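Local coordinates for DUF574 domain-containing protein (Thermobifida fusca, PDB 2QE6) that binds S-adenosylmethionine and is probably a methyltransferase of the Rossmann-like class, although its substrate is not known, at residues D136-L144 against V174-A185. The protein carries 1 engineered substitution. Residues are numbered along the deposited sequence; the frame is centred on the assembly and turned at random.
With SAM (S-adenosylmethionine), chain F.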
# COMPACT_ATOMS: atom_id res chain seq x y z
N ASP A 136 9.19 -2.57 -10.54
CA ASP A 136 8.29 -3.67 -10.23
C ASP A 136 8.69 -4.35 -8.93
O ASP A 136 9.74 -4.98 -8.83
CB ASP A 136 8.34 -4.66 -11.37
CG ASP A 136 7.35 -5.77 -11.23
OD1 ASP A 136 6.84 -6.01 -10.14
OD2 ASP A 136 7.06 -6.39 -12.26
N VAL A 137 7.80 -4.26 -7.95
CA VAL A 137 7.95 -4.82 -6.59
C VAL A 137 8.26 -6.31 -6.55
O VAL A 137 8.82 -6.83 -5.57
CB VAL A 137 6.65 -4.46 -5.81
CG1 VAL A 137 6.45 -5.28 -4.54
CG2 VAL A 137 6.69 -2.97 -5.53
N ARG A 138 7.90 -7.02 -7.63
CA ARG A 138 8.21 -8.43 -7.74
C ARG A 138 9.68 -8.70 -8.05
O ARG A 138 10.09 -9.86 -8.16
CB ARG A 138 7.32 -9.05 -8.78
CG ARG A 138 5.86 -8.99 -8.38
CD ARG A 138 4.99 -9.52 -9.49
NE ARG A 138 5.06 -8.63 -10.65
CZ ARG A 138 4.35 -8.78 -11.77
NH1 ARG A 138 3.50 -9.79 -11.89
NH2 ARG A 138 4.51 -7.92 -12.77
N ASP A 139 10.47 -7.64 -8.20
CA ASP A 139 11.91 -7.74 -8.36
C ASP A 139 12.65 -7.03 -7.20
O ASP A 139 13.22 -5.95 -7.40
CB ASP A 139 12.31 -7.11 -9.70
CG ASP A 139 13.72 -7.45 -10.13
OD1 ASP A 139 14.45 -8.14 -9.37
OD2 ASP A 139 14.11 -7.02 -11.24
N PRO A 140 12.65 -7.64 -5.99
CA PRO A 140 13.23 -7.08 -4.78
C PRO A 140 14.70 -6.71 -4.94
O PRO A 140 15.13 -5.69 -4.40
CB PRO A 140 13.11 -8.23 -3.75
CG PRO A 140 12.17 -9.19 -4.30
CD PRO A 140 12.02 -8.96 -5.75
N GLU A 141 15.44 -7.55 -5.67
CA GLU A 141 16.85 -7.33 -5.95
C GLU A 141 17.06 -6.00 -6.63
O GLU A 141 17.92 -5.24 -6.24
CB GLU A 141 17.44 -8.46 -6.80
N TYR A 142 16.27 -5.71 -7.65
CA TYR A 142 16.39 -4.42 -8.33
C TYR A 142 16.02 -3.26 -7.37
O TYR A 142 16.74 -2.27 -7.28
CB TYR A 142 15.53 -4.40 -9.62
CG TYR A 142 15.56 -3.07 -10.33
CD1 TYR A 142 16.59 -2.74 -11.21
CD2 TYR A 142 14.58 -2.12 -10.10
CE1 TYR A 142 16.63 -1.51 -11.83
CE2 TYR A 142 14.59 -0.90 -10.72
CZ TYR A 142 15.61 -0.59 -11.59
OH TYR A 142 15.61 0.66 -12.18
N ILE A 143 14.91 -3.38 -6.65
CA ILE A 143 14.47 -2.26 -5.80
C ILE A 143 15.47 -2.00 -4.66
O ILE A 143 15.87 -0.85 -4.43
CB ILE A 143 13.04 -2.50 -5.26
CG1 ILE A 143 12.02 -2.28 -6.37
CG2 ILE A 143 12.72 -1.56 -4.09
CD1 ILE A 143 10.68 -2.89 -6.07
N LEU A 144 15.91 -3.05 -3.99
CA LEU A 144 16.76 -2.89 -2.82
C LEU A 144 18.15 -2.38 -3.16
O LEU A 144 18.89 -1.92 -2.27
CB LEU A 144 16.83 -4.19 -2.02
CG LEU A 144 15.51 -4.66 -1.38
CD1 LEU A 144 15.64 -6.11 -0.94
CD2 LEU A 144 15.12 -3.74 -0.21
N VAL A 174 4.46 -16.10 -6.75
CA VAL A 174 5.58 -15.23 -6.44
C VAL A 174 5.57 -14.69 -4.99
O VAL A 174 6.61 -14.26 -4.53
CB VAL A 174 5.66 -14.03 -7.39
CG1 VAL A 174 5.64 -14.50 -8.83
CG2 VAL A 174 4.57 -13.01 -7.06
N VAL A 175 4.43 -14.73 -4.29
CA VAL A 175 4.29 -14.00 -3.02
C VAL A 175 5.33 -14.39 -1.95
O VAL A 175 5.93 -13.51 -1.31
CB VAL A 175 2.86 -14.08 -2.45
CG1 VAL A 175 2.51 -15.55 -1.99
CG2 VAL A 175 2.68 -13.07 -1.32
N ASP A 176 5.59 -15.69 -1.78
CA ASP A 176 6.47 -16.15 -0.68
C ASP A 176 7.88 -15.59 -0.85
O ASP A 176 8.41 -15.00 0.08
CB ASP A 176 6.52 -17.67 -0.55
CG ASP A 176 5.22 -18.26 -0.01
OD1 ASP A 176 4.37 -17.53 0.56
OD2 ASP A 176 5.02 -19.47 -0.15
N ARG A 177 8.44 -15.74 -2.04
CA ARG A 177 9.78 -15.27 -2.33
C ARG A 177 9.85 -13.74 -2.29
O ARG A 177 10.85 -13.16 -1.82
CB ARG A 177 10.26 -15.81 -3.70
CG ARG A 177 11.34 -14.94 -4.39
CD ARG A 177 11.59 -15.30 -5.87
NE ARG A 177 10.60 -14.76 -6.82
CZ ARG A 177 10.59 -13.52 -7.31
NH1 ARG A 177 11.51 -12.63 -6.94
NH2 ARG A 177 9.66 -13.16 -8.18
N VAL A 178 8.82 -13.08 -2.81
CA VAL A 178 8.86 -11.61 -2.91
C VAL A 178 8.80 -10.96 -1.52
O VAL A 178 9.66 -10.14 -1.17
CB VAL A 178 7.76 -11.04 -3.88
CG1 VAL A 178 7.57 -9.53 -3.67
CG2 VAL A 178 8.12 -11.38 -5.36
N VAL A 179 7.80 -11.33 -0.71
CA VAL A 179 7.66 -10.70 0.61
C VAL A 179 8.82 -11.13 1.51
O VAL A 179 9.34 -10.32 2.27
CB VAL A 179 6.29 -10.93 1.27
CG1 VAL A 179 6.20 -10.18 2.64
CG2 VAL A 179 5.18 -10.43 0.32
N GLY A 180 9.21 -12.40 1.40
CA GLY A 180 10.38 -12.91 2.12
C GLY A 180 11.67 -12.15 1.83
O GLY A 180 12.48 -11.96 2.73
N ALA A 181 11.89 -11.74 0.59
CA ALA A 181 13.10 -10.96 0.27
C ALA A 181 13.13 -9.63 1.03
O ALA A 181 14.17 -9.18 1.49
CB ALA A 181 13.18 -10.72 -1.22
N TYR A 182 11.99 -8.96 1.12
CA TYR A 182 11.95 -7.67 1.81
C TYR A 182 12.09 -7.88 3.33
O TYR A 182 12.74 -7.09 3.98
CB TYR A 182 10.65 -6.90 1.45
CG TYR A 182 10.54 -6.48 -0.02
CD1 TYR A 182 11.42 -5.56 -0.57
CD2 TYR A 182 9.56 -7.03 -0.87
CE1 TYR A 182 11.35 -5.16 -1.92
CE2 TYR A 182 9.48 -6.64 -2.24
CZ TYR A 182 10.40 -5.70 -2.74
OH TYR A 182 10.37 -5.29 -4.05
N ARG A 183 11.47 -8.91 3.90
CA ARG A 183 11.62 -9.20 5.35
C ARG A 183 13.06 -9.50 5.68
O ARG A 183 13.57 -9.06 6.71
CB ARG A 183 10.77 -10.41 5.79
CG ARG A 183 9.27 -10.15 5.78
CD ARG A 183 8.51 -11.13 6.60
NE ARG A 183 8.99 -12.45 6.31
CZ ARG A 183 8.50 -13.28 5.40
NH1 ARG A 183 7.44 -12.97 4.68
NH2 ARG A 183 9.08 -14.46 5.22
N ASP A 184 13.71 -10.26 4.80
CA ASP A 184 15.10 -10.67 4.97
C ASP A 184 16.04 -9.49 4.90
O ASP A 184 17.04 -9.50 5.58
CB ASP A 184 15.52 -11.74 3.95
CG ASP A 184 14.90 -13.10 4.22
OD1 ASP A 184 14.32 -13.30 5.30
OD2 ASP A 184 14.98 -13.96 3.31
N ALA A 185 15.74 -8.47 4.09
CA ALA A 185 16.56 -7.24 4.01
C ALA A 185 16.65 -6.42 5.28
O ALA A 185 17.59 -5.67 5.49
CB ALA A 185 16.11 -6.33 2.85
N SAM F . -0.24 1.68 -1.48
CA SAM F . -1.35 2.65 -1.85
C SAM F . -2.45 2.57 -0.81
O SAM F . -3.17 3.53 -0.60
OXT SAM F . -2.64 1.52 -0.18
CB SAM F . -2.02 2.42 -3.21
CG SAM F . -2.78 1.09 -3.38
SD SAM F . -3.40 0.73 -5.06
CE SAM F . -2.79 2.25 -5.82
C5' SAM F . -2.04 -0.36 -5.53
C4' SAM F . -0.72 0.21 -6.09
O4' SAM F . 0.25 -0.84 -6.16
C3' SAM F . -0.83 0.78 -7.51
O3' SAM F . -0.31 2.09 -7.59
C2' SAM F . -0.08 -0.18 -8.42
O2' SAM F . 0.44 0.40 -9.62
C1' SAM F . 0.94 -0.72 -7.42
N9 SAM F . 1.44 -2.02 -7.85
C8 SAM F . 0.75 -3.22 -8.02
N7 SAM F . 1.63 -4.17 -8.43
C5 SAM F . 2.87 -3.59 -8.50
C6 SAM F . 4.13 -4.11 -8.84
N6 SAM F . 4.24 -5.42 -9.21
N1 SAM F . 5.21 -3.25 -8.80
C2 SAM F . 5.08 -1.89 -8.43
N3 SAM F . 3.83 -1.37 -8.11
C4 SAM F . 2.76 -2.23 -8.14
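The hydroxyl of Tyr182 donates to Val137 O (OH to O, 2.7 Å), joining helix 175-185 to the loop that reads the adenine in this Rossmann-like methyltransferase fold. The carbonyl oxygen lies at the ring edge, in the ring plane. Over one ring face rests Pro140, its CB 4.1 Å from the ring centroid in a CH-pi contact, while Ile143 CD1 and Leu144 CD2 come in at the edge. Pro140 is also the knob in a hole formed by Arg177, Val178, Ala181 and Tyr182, its CB 3.6 Å from Ala181 CB. Arg177 turns back at chi3 (79°), which brings both terminal nitrogens to Arg138 O, though both hydrogen bonds are weak. Leu84 of strand 80-84 touches Val137, Ile143 and Tyr182, and Leu82 touches Leu144.

On the cofactor side, adenine recognition is split between backbone and side chain: Val137 N donates to SAM N1 (2.9 Å), and SAM N6 donates to Asp136 OD1 (2.8 Å). Arg138, which itself borders the adenine amino group, grips that carboxylate side-on with NE and NH2, one nitrogen to each oxygen, and so positions it. Putting an alanine at Asp136 would probably leave SAM N6 without this acceptor and the Arg138 guanidinium without its salt-bridge partner, less firmly held in place. A type I turn from Asp136 to Asp139 shapes the loop, and an Asx turn reinforces it: Arg138 N meets Asp136 OD1 from above the carboxylate plane, whereas Arg138 NE takes the syn lone pair of that same oxygen at 3.2 Å.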